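Local coordinates for protein alpha-1,3-glucanase (Streptomyces thermodiastaticus, PDB 7C7D) that hydrolyses alpha-1,3-glucan as a thermostable glycoside hydrolase of family GH87, probably cutting within the chain, at residues A[88-93]-A[457-462]. Sequence-based numbering, arbitrary orientation.
Sequences SGRQAV and LVRTGA. With CA (calcium ion), chain C.
Arg90 and Arg459 meet where a calcium-binding loop of the N-terminal beta-sandwich-like domain rests on the right-handed parallel beta-helix, at the turn that follows strand 449-458. The hydrogen bond across the interface runs from Arg90 NH2 to Arg459 O, 2.9 Å long; its N-H...O angle of 140° marks it as bent. The acceptor lies at the edge of the Arg90 guanidinium, in its plane, while the donor is tilted 20° from the carbonyl plane. Arg90 NH2 also bonds to Thr425 O and NH1 to Ser85 O, so several bonds fix the rotation of this buried group.

Electrostatics follow from Asp424: its OD1 forms salt bridges with both Arg90 NE and Arg459 NE. Arg90 NE stands 4.8 Å from Arg459 NE, and the shared carboxylate would offset their like charges.

Arg459, bent at chi3 (-57°), packs one guanidinium face against Gly89, with NH2 3.7 Å from Gly89 CA; Val458 CG1 lies over the opposite face, toward the rim.

Calcium is coordinated from both ends of the loop carrying Gly89 and Arg90, with Glu63, Glu65 and Asp191 completing the site: Ser88 O and Gln91 O, from the residues flanking that pair, each bind the ion at 2.4 Å.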
ATOM      1  N   SER A  88      -9.714  -7.303  -3.998  1.00 11.00           N
ATOM      2  CA  SER A  88     -10.441  -6.190  -3.401  1.00 11.35           C
ATOM      3  C   SER A  88     -11.872  -6.627  -3.108  1.00 11.72           C
ATOM      4  O   SER A  88     -12.544  -7.201  -3.968  1.00 11.53           O
ATOM      5  CB  SER A  88     -10.434  -5.023  -4.389  1.00 12.25           C
ATOM      6  OG  SER A  88     -10.947  -3.840  -3.802  1.00 12.82           O
ATOM      7  N   GLY A  89     -12.338  -6.374  -1.883  1.00 10.85           N
ATOM      8  CA  GLY A  89     -13.647  -6.854  -1.487  1.00 13.06           C
ATOM      9  C   GLY A  89     -13.741  -8.345  -1.265  1.00 12.32           C
ATOM     10  O   GLY A  89     -14.843  -8.849  -1.019  1.00 13.37           O
ATOM     11  N   ARG A  90     -12.625  -9.068  -1.361  1.00 11.98           N
ATOM     12  CA  ARG A  90     -12.571 -10.520  -1.217  1.00 12.38           C
ATOM     13  C   ARG A  90     -13.377 -11.244  -2.284  1.00 11.87           C
ATOM     14  O   ARG A  90     -13.725 -12.414  -2.106  1.00 13.15           O
ATOM     15  CB  ARG A  90     -12.965 -10.994   0.188  1.00 12.86           C
ATOM     16  CG  ARG A  90     -12.334 -10.190   1.298  1.00 12.92           C
ATOM     17  CD  ARG A  90     -10.799 -10.171   1.226  1.00 11.92           C
ATOM     18  NE  ARG A  90     -10.315  -9.375   2.348  1.00 11.62           N
ATOM     19  CZ  ARG A  90      -9.229  -9.622   3.068  1.00 11.32           C
ATOM     20  NH1 ARG A  90      -8.422 -10.634   2.763  1.00 12.56           N
ATOM     21  NH2 ARG A  90      -8.963  -8.843   4.111  1.00 11.88           N
ATOM     22  N   GLN A  91     -13.687 -10.554  -3.383  1.00 11.91           N
ATOM     23  CA  GLN A  91     -14.505 -11.109  -4.450  1.00 12.78           C
ATOM     24  C   GLN A  91     -13.961 -10.649  -5.791  1.00 11.61           C
ATOM     25  O   GLN A  91     -13.362  -9.579  -5.903  1.00 12.03           O
ATOM     26  CB  GLN A  91     -15.963 -10.666  -4.332  1.00 13.89           C
ATOM     27  CG  GLN A  91     -16.644 -11.144  -3.078  1.00 15.92           C
ATOM     28  CD  GLN A  91     -17.902 -10.362  -2.816  1.00 20.27           C
ATOM     29  OE1 GLN A  91     -18.972 -10.714  -3.297  1.00 22.44           O
ATOM     30  NE2 GLN A  91     -17.775  -9.271  -2.067  1.00 22.01           N
ATOM     31  N   ALA A  92     -14.190 -11.467  -6.814  1.00 13.30           N
ATOM     32  CA  ALA A  92     -13.773 -11.160  -8.174  1.00 13.62           C
ATOM     33  C   ALA A  92     -14.679 -11.949  -9.108  1.00 14.00           C
ATOM     34  O   ALA A  92     -15.553 -12.698  -8.664  1.00 14.90           O
ATOM     35  CB  ALA A  92     -12.291 -11.507  -8.379  1.00 13.41           C
ATOM     36  N   VAL A  93     -14.464 -11.792 -10.410  1.00 14.02           N
ATOM     37  CA  VAL A  93     -15.287 -12.457 -11.416  1.00 15.27           C
ATOM     38  C   VAL A  93     -14.370 -13.226 -12.356  1.00 14.72           C
ATOM     39  O   VAL A  93     -13.523 -12.628 -13.032  1.00 14.90           O
ATOM     40  CB  VAL A  93     -16.160 -11.464 -12.196  1.00 17.41           C
ATOM     41  CG1 VAL A  93     -16.961 -12.195 -13.251  1.00 19.36           C
ATOM     42  CG2 VAL A  93     -17.097 -10.711 -11.249  1.00 17.85           C
ATOM     43  N   LEU A 457     -10.468   1.781   8.336  1.00  9.57           N
ATOM     44  CA  LEU A 457      -9.901   0.441   8.182  1.00  9.54           C
ATOM     45  C   LEU A 457     -11.038  -0.510   7.843  1.00 10.07           C
ATOM     46  O   LEU A 457     -11.938  -0.719   8.669  1.00 10.58           O
ATOM     47  CB  LEU A 457      -9.224  -0.006   9.475  1.00 10.42           C
ATOM     48  CG  LEU A 457      -8.235   0.986  10.091  1.00 10.54           C
ATOM     49  CD1 LEU A 457      -7.657   0.440  11.388  1.00 12.02           C
ATOM     50  CD2 LEU A 457      -7.122   1.323   9.112  1.00 12.27           C
ATOM     51  N   VAL A 458     -11.008  -1.074   6.635  1.00  9.98           N
ATOM     52  CA  VAL A 458     -12.126  -1.840   6.084  1.00 10.22           C
ATOM     53  C   VAL A 458     -11.649  -3.260   5.791  1.00  9.98           C
ATOM     54  O   VAL A 458     -10.717  -3.456   4.998  1.00 10.51           O
ATOM     55  CB  VAL A 458     -12.673  -1.183   4.809  1.00 11.09           C
ATOM     56  CG1 VAL A 458     -13.858  -1.974   4.272  1.00 13.11           C
ATOM     57  CG2 VAL A 458     -13.059   0.277   5.072  1.00 12.71           C
ATOM     58  N   ARG A 459     -12.277  -4.250   6.423  1.00 10.11           N
ATOM     59  CA  ARG A 459     -11.924  -5.655   6.210  1.00 10.38           C
ATOM     60  C   ARG A 459     -10.433  -5.900   6.459  1.00 10.43           C
ATOM     61  O   ARG A 459      -9.744  -6.549   5.665  1.00 11.27           O
ATOM     62  CB  ARG A 459     -12.352  -6.149   4.820  1.00 11.54           C
ATOM     63  CG  ARG A 459     -13.873  -6.124   4.594  1.00 11.89           C
ATOM     64  CD  ARG A 459     -14.265  -6.625   3.188  1.00 12.35           C
ATOM     65  NE  ARG A 459     -13.586  -5.836   2.164  1.00 12.00           N
ATOM     66  CZ  ARG A 459     -14.046  -4.689   1.670  1.00 12.44           C
ATOM     67  NH1 ARG A 459     -15.232  -4.228   2.046  1.00 13.77           N
ATOM     68  NH2 ARG A 459     -13.319  -3.994   0.808  1.00 13.37           N
ATOM     69  N   THR A 460      -9.936  -5.372   7.578  1.00 10.18           N
ATOM     70  CA  THR A 460      -8.549  -5.544   7.988  1.00 10.60           C
ATOM     71  C   THR A 460      -8.457  -6.387   9.254  1.00 10.75           C
ATOM     72  O   THR A 460      -9.397  -6.456  10.055  1.00 11.43           O
ATOM     73  CB  THR A 460      -7.817  -4.200   8.173  1.00 10.62           C
ATOM     74  OG1 THR A 460      -8.301  -3.502   9.333  1.00 11.16           O
ATOM     75  CG2 THR A 460      -7.940  -3.327   6.924  1.00 11.13           C
ATOM     76  N   GLY A 461      -7.290  -6.996   9.437  1.00 13.48           N
ATOM     77  CA  GLY A 461      -7.059  -8.040  10.413  1.00 13.57           C
ATOM     78  C   GLY A 461      -7.127  -9.419   9.774  1.00 14.24           C
ATOM     79  O   GLY A 461      -7.710  -9.616   8.704  1.00 15.85           O
ATOM     80  N   ALA A 462      -6.514 -10.396  10.440  1.00 14.70           N
ATOM     81  CA  ALA A 462      -6.362 -11.716   9.829  1.00 15.65           C
ATOM     82  C   ALA A 462      -5.812 -12.700  10.849  1.00 16.24           C
ATOM     83  O   ALA A 462      -5.126 -12.317  11.800  1.00 17.41           O
ATOM     84  CB  ALA A 462      -5.418 -11.673   8.623  1.00 16.87           C
TER
HETATM   85 CA    CA C 701     -13.264  -7.238  -6.249  1.00 11.75          CA